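Metallo-beta-lactamase domain-containing protein 1 (Thermotoga maritima, PDB 1ZTC) is a metallo-beta-lactamase-fold protein that binds two nickel ions in this crystal and probably acts as a hydrolase, perhaps an endoribonuclease cutting RNA. Local coordinates at residues 79-84 against 154-159; 98-103 against 130-135. All coordinates share one frame; numbering follows the deposited sequence.

Contact 1: 79-84 against 154-159; sequences FTHVHL and REHLSF. With NI (nickel (II) ion), chain F; PO4 (phosphate ion), chain G.
Glu155 reaches across to the inverse gamma turn centred on Val82. Its CB carries CG between the backbone N and the carbonyl carbon (chi1 80°), and CG lies 4.0 Å from Val82 N and 4.1 Å from His81 CA. A bend at chi2 then brings OE2 within 2.9 Å of Val82 N, whose N-H it accepts on its anti lone pair; water 2 donates to OE2 and bridges to Val82 O. The other oxygen, OE1, turns to a salt bridge with Lys107. The loop held this way carries the HxHxDH metal-binding motif of the metallo-beta-lactamase fold: His81 NE2 and His83 ND1 bind one nickel at 2.1 and 2.2 Å, with His152, Asp174 and two waters completing its shell. At the other nitrogen of the His81 ring, ND1-H points in the ring plane at Thr80 OG1, 2.9 Å away, and Asp50 hydrogen-bonds that hydroxyl, a second shell that fixes the ring's rotation. CD2 of His156 sits over one face of the His81 ring, 3.6 Å from ND1, the planes inclined at 46°. Backbone to backbone, Leu157 N donates to a lone pair of Thr80 O at 2.7 Å, while Thr80 CG2 meets the edge of the Phe159 ring.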
# COMPACT_ATOMS: atom_id res chain seq x y z
N PHE A 79 2.89 -3.34 -25.27
CA PHE A 79 1.88 -3.43 -24.23
C PHE A 79 1.12 -4.74 -24.30
O PHE A 79 0.58 -5.10 -25.34
CB PHE A 79 0.84 -2.31 -24.36
CG PHE A 79 1.42 -0.92 -24.39
CD1 PHE A 79 2.24 -0.46 -23.36
CD2 PHE A 79 1.08 -0.04 -25.41
CE1 PHE A 79 2.76 0.83 -23.37
CE2 PHE A 79 1.59 1.24 -25.43
CZ PHE A 79 2.43 1.68 -24.39
N THR A 80 1.04 -5.44 -23.18
CA THR A 80 0.09 -6.54 -23.07
C THR A 80 -1.31 -6.01 -23.29
O THR A 80 -2.09 -6.57 -24.04
CB THR A 80 0.20 -7.27 -21.73
OG1 THR A 80 -0.03 -6.37 -20.65
CG2 THR A 80 1.57 -7.91 -21.62
N HIS A 81 -1.63 -4.88 -22.65
CA HIS A 81 -2.90 -4.26 -22.86
C HIS A 81 -2.94 -2.84 -22.32
O HIS A 81 -2.04 -2.41 -21.60
CB HIS A 81 -4.00 -5.10 -22.21
CG HIS A 81 -3.92 -5.18 -20.73
ND1 HIS A 81 -2.82 -5.64 -20.05
CD2 HIS A 81 -4.85 -4.89 -19.79
CE1 HIS A 81 -3.07 -5.65 -18.76
NE2 HIS A 81 -4.29 -5.19 -18.58
N VAL A 82 -4.03 -2.13 -22.63
CA VAL A 82 -4.15 -0.73 -22.33
C VAL A 82 -4.87 -0.53 -21.01
O VAL A 82 -6.04 -0.20 -20.98
CB VAL A 82 -4.85 -0.02 -23.51
CG1 VAL A 82 -5.00 1.50 -23.19
CG2 VAL A 82 -4.03 -0.25 -24.74
N HIS A 83 -4.16 -0.82 -19.92
CA HIS A 83 -4.60 -0.52 -18.58
C HIS A 83 -3.50 0.32 -17.99
O HIS A 83 -2.29 0.03 -18.17
CB HIS A 83 -4.89 -1.77 -17.72
CG HIS A 83 -6.22 -2.41 -18.00
ND1 HIS A 83 -6.62 -3.60 -17.42
CD2 HIS A 83 -7.22 -2.05 -18.85
CE1 HIS A 83 -7.82 -3.94 -17.89
NE2 HIS A 83 -8.20 -3.02 -18.76
N LEU A 84 -3.91 1.35 -17.27
CA LEU A 84 -3.01 2.39 -16.80
C LEU A 84 -1.80 1.88 -16.00
O LEU A 84 -0.70 2.43 -16.09
CB LEU A 84 -3.81 3.35 -15.92
CG LEU A 84 -3.29 4.78 -15.85
CD1 LEU A 84 -3.16 5.40 -17.23
CD2 LEU A 84 -4.27 5.57 -14.94
N ARG A 154 -10.14 -6.97 -24.64
CA ARG A 154 -10.21 -7.36 -26.05
C ARG A 154 -8.86 -7.21 -26.77
O ARG A 154 -8.58 -7.93 -27.72
CB ARG A 154 -11.26 -6.53 -26.80
CG ARG A 154 -10.86 -5.03 -26.98
CD ARG A 154 -12.01 -4.15 -27.46
NE ARG A 154 -12.97 -3.89 -26.39
CZ ARG A 154 -14.08 -3.18 -26.53
NH1 ARG A 154 -14.40 -2.65 -27.71
NH2 ARG A 154 -14.88 -3.00 -25.49
N GLU A 155 -8.04 -6.27 -26.32
CA GLU A 155 -6.75 -5.99 -26.98
C GLU A 155 -5.57 -6.75 -26.37
O GLU A 155 -4.40 -6.50 -26.72
CB GLU A 155 -6.47 -4.49 -26.98
CG GLU A 155 -5.91 -3.88 -25.68
CD GLU A 155 -6.97 -3.61 -24.61
OE1 GLU A 155 -8.16 -3.96 -24.80
OE2 GLU A 155 -6.59 -3.01 -23.58
N HIS A 156 -5.86 -7.67 -25.47
CA HIS A 156 -4.83 -8.25 -24.64
C HIS A 156 -3.90 -9.18 -25.43
O HIS A 156 -4.34 -10.06 -26.19
CB HIS A 156 -5.44 -8.97 -23.43
CG HIS A 156 -4.40 -9.37 -22.42
ND1 HIS A 156 -3.61 -10.49 -22.57
CD2 HIS A 156 -3.99 -8.76 -21.28
CE1 HIS A 156 -2.77 -10.56 -21.55
NE2 HIS A 156 -2.98 -9.52 -20.76
N LEU A 157 -2.61 -9.00 -25.17
CA LEU A 157 -1.54 -9.78 -25.80
C LEU A 157 -0.65 -10.41 -24.76
O LEU A 157 -0.40 -9.84 -23.68
CB LEU A 157 -0.65 -8.87 -26.64
CG LEU A 157 -1.28 -8.12 -27.82
CD1 LEU A 157 -0.26 -7.13 -28.37
CD2 LEU A 157 -1.79 -9.05 -28.90
N SER A 158 -0.13 -11.59 -25.12
CA SER A 158 0.95 -12.25 -24.39
C SER A 158 2.14 -12.39 -25.36
O SER A 158 1.97 -12.44 -26.59
CB SER A 158 0.50 -13.61 -23.81
OG SER A 158 -0.68 -13.48 -23.01
N PHE A 159 3.34 -12.41 -24.79
CA PHE A 159 4.58 -12.44 -25.56
C PHE A 159 5.51 -13.58 -25.12
O PHE A 159 5.83 -13.72 -23.95
CB PHE A 159 5.34 -11.13 -25.41
CG PHE A 159 4.55 -9.92 -25.76
CD1 PHE A 159 4.38 -9.55 -27.09
CD2 PHE A 159 3.97 -9.15 -24.77
CE1 PHE A 159 3.64 -8.42 -27.43
CE2 PHE A 159 3.23 -8.03 -25.09
CZ PHE A 159 3.05 -7.65 -26.43
NI NI F . -5.41 -5.29 -16.74
P PO4 G . -13.19 -5.32 -22.84
O1 PO4 G . -14.43 -5.21 -23.68
O2 PO4 G . -13.13 -4.20 -21.86
O3 PO4 G . -11.97 -5.13 -23.70
O4 PO4 G . -13.19 -6.68 -22.19
O HOH W 1 -2.08 -4.73 -26.82
O HOH W 2 -8.22 -1.08 -22.54
O HOH W 3 -4.35 -3.91 -15.42
O HOH W 4 -6.42 -5.35 -14.53

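Contact 2: 98-103 against 130-135; sequences FYVHEV and VVLLKG
Leu133 O accepts a hydrogen bond in its carbonyl plane, 2.8 Å long, from Glu102 N at the start of the 3-10 segment 102-103; His101 CA-H adds a weaker contact, and the oxygen merely lies over one face of the His101 ring, 3.5 Å above its centre. The two strands run parallel, 27° apart in direction, and with helix 114-125 they form a beta-alpha-beta unit in which 130-133 is the outermost strand of its sheet within the chain. Farther back, Val131 N donates to Phe98 O at 2.7 Å, and Val100 uses both its N-H and its carbonyl, bonding to Val131 O and Leu133 N.

On one face of the sheet Tyr99 and Val131 lie side by side, the phenol CD2 3.7 Å from the valine CB. Leu133 adds CD1 against Tyr99 CB and CD2 at the ring edge, and the Tyr99 hydroxyl goes on to a hydrogen bond with Asp76. On the other face Val100 CG1 touches both Val130 CG1 and Leu132 CD2. Val100 CG1 stands between the backbone N and the carbonyl carbon (chi1 62°), which turns it to this neighbouring strand.

At the strand ends the pairing becomes polar. The imidazole of His101 is held at ND1, which accepts from Val103 N, and more loosely at NE2, which gives a weak, bent bond to Lys134 O. Its ring also stacks with His148. Water 5 links Glu102 OE1 to Leu132 O. Glu102, extended beyond CG, crosses Lys134 at a slant, and the bend of the lysine chain at chi4 closes a salt bridge, with Lys134 NZ 3.1 Å from Glu102 OE2, on the syn side and 16° out of the carboxylate plane.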
# COMPACT_ATOMS: atom_id res chain seq x y z
N PHE A 98 5.77 2.30 -30.27
CA PHE A 98 4.84 1.61 -29.40
C PHE A 98 4.09 0.54 -30.14
O PHE A 98 3.68 0.76 -31.27
CB PHE A 98 3.87 2.63 -28.79
CG PHE A 98 4.56 3.62 -27.91
CD1 PHE A 98 4.89 3.27 -26.61
CD2 PHE A 98 4.93 4.87 -28.39
CE1 PHE A 98 5.56 4.15 -25.78
CE2 PHE A 98 5.61 5.76 -27.57
CZ PHE A 98 5.93 5.39 -26.26
N TYR A 99 3.89 -0.62 -29.50
CA TYR A 99 3.22 -1.77 -30.14
C TYR A 99 2.06 -2.19 -29.28
O TYR A 99 2.22 -2.41 -28.07
CB TYR A 99 4.16 -2.97 -30.30
CG TYR A 99 5.43 -2.71 -31.08
CD1 TYR A 99 6.42 -1.91 -30.54
CD2 TYR A 99 5.66 -3.32 -32.31
CE1 TYR A 99 7.59 -1.68 -31.21
CE2 TYR A 99 6.85 -3.07 -33.01
CZ TYR A 99 7.81 -2.25 -32.44
OH TYR A 99 9.00 -1.97 -33.06
N VAL A 100 0.91 -2.34 -29.91
CA VAL A 100 -0.35 -2.59 -29.21
C VAL A 100 -1.31 -3.26 -30.20
O VAL A 100 -1.23 -3.00 -31.40
CB VAL A 100 -0.96 -1.23 -28.65
CG1 VAL A 100 -1.28 -0.29 -29.76
CG2 VAL A 100 -2.18 -1.45 -27.79
N HIS A 101 -2.20 -4.10 -29.68
CA HIS A 101 -3.20 -4.75 -30.53
C HIS A 101 -4.17 -3.74 -31.09
O HIS A 101 -4.68 -2.87 -30.37
CB HIS A 101 -3.96 -5.86 -29.77
CG HIS A 101 -4.77 -6.74 -30.68
ND1 HIS A 101 -5.96 -6.33 -31.24
CD2 HIS A 101 -4.52 -7.98 -31.17
CE1 HIS A 101 -6.42 -7.29 -32.03
NE2 HIS A 101 -5.57 -8.30 -32.00
N GLU A 102 -4.46 -3.87 -32.38
CA GLU A 102 -5.26 -2.90 -33.13
C GLU A 102 -6.65 -2.61 -32.54
O GLU A 102 -7.17 -1.50 -32.68
CB GLU A 102 -5.41 -3.36 -34.60
CG GLU A 102 -6.02 -4.76 -34.77
CD GLU A 102 -6.21 -5.16 -36.22
OE1 GLU A 102 -5.85 -4.39 -37.14
OE2 GLU A 102 -6.73 -6.28 -36.42
N VAL A 103 -7.23 -3.58 -31.84
CA VAL A 103 -8.60 -3.45 -31.37
C VAL A 103 -8.73 -2.47 -30.17
O VAL A 103 -9.82 -2.12 -29.78
CB VAL A 103 -9.21 -4.88 -31.15
CG1 VAL A 103 -8.75 -5.49 -29.88
CG2 VAL A 103 -10.71 -4.87 -31.19
N VAL A 130 3.24 4.32 -33.56
CA VAL A 130 2.52 3.16 -33.08
C VAL A 130 2.46 2.08 -34.16
O VAL A 130 2.11 2.36 -35.30
CB VAL A 130 1.09 3.55 -32.65
CG1 VAL A 130 0.34 2.35 -32.14
CG2 VAL A 130 1.14 4.66 -31.58
N VAL A 131 2.80 0.86 -33.79
CA VAL A 131 2.60 -0.30 -34.65
C VAL A 131 1.42 -1.08 -34.11
O VAL A 131 1.40 -1.45 -32.94
CB VAL A 131 3.86 -1.18 -34.67
CG1 VAL A 131 3.58 -2.53 -35.38
CG2 VAL A 131 4.97 -0.43 -35.39
N LEU A 132 0.42 -1.30 -34.97
CA LEU A 132 -0.78 -2.04 -34.59
C LEU A 132 -0.59 -3.52 -34.86
O LEU A 132 -0.24 -3.90 -35.96
CB LEU A 132 -2.01 -1.49 -35.34
CG LEU A 132 -2.25 0.01 -35.09
CD1 LEU A 132 -3.36 0.49 -35.99
CD2 LEU A 132 -2.56 0.33 -33.64
N LEU A 133 -0.78 -4.34 -33.83
CA LEU A 133 -0.62 -5.78 -33.94
C LEU A 133 -1.97 -6.49 -34.03
O LEU A 133 -3.03 -5.93 -33.63
CB LEU A 133 0.15 -6.31 -32.73
CG LEU A 133 1.56 -5.72 -32.54
CD1 LEU A 133 2.15 -6.18 -31.22
CD2 LEU A 133 2.48 -6.10 -33.74
N LYS A 134 -1.95 -7.70 -34.61
CA LYS A 134 -3.15 -8.54 -34.73
C LYS A 134 -3.05 -9.82 -33.90
O LYS A 134 -4.07 -10.45 -33.60
CB LYS A 134 -3.37 -8.91 -36.18
CG LYS A 134 -3.56 -7.71 -37.08
CD LYS A 134 -4.01 -8.16 -38.49
CE LYS A 134 -4.48 -6.99 -39.41
NZ LYS A 134 -5.98 -6.78 -39.42
N GLY A 135 -1.83 -10.21 -33.54
CA GLY A 135 -1.56 -11.53 -33.00
C GLY A 135 -0.89 -12.43 -34.05
O GLY A 135 -1.13 -12.28 -35.23
O HOH W 5 -2.65 -4.54 -37.88

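How the contacts relate
Contact 2 is nested within the chain loop that contact 1 closes, and the centres of the two lie about 9 Å apart. They meet where strand 97-101 runs alongside the start of the metal-binding loop: Phe79 N lies 3.0 Å from Tyr99 O, a probable hydrogen bond. At the far end of that strand Glu155 O packs 3.1 Å from His101 CB, and Val103 CG1 touches Arg154 O at 3.3 Å. Contact 1 supplies two nickel ligands, whereas contact 2 contributes no ligand to the site, the Val100 side chain being about 12 Å from a nickel. Leu157, on a strand of the other large sheet, touches both His101 and Leu133.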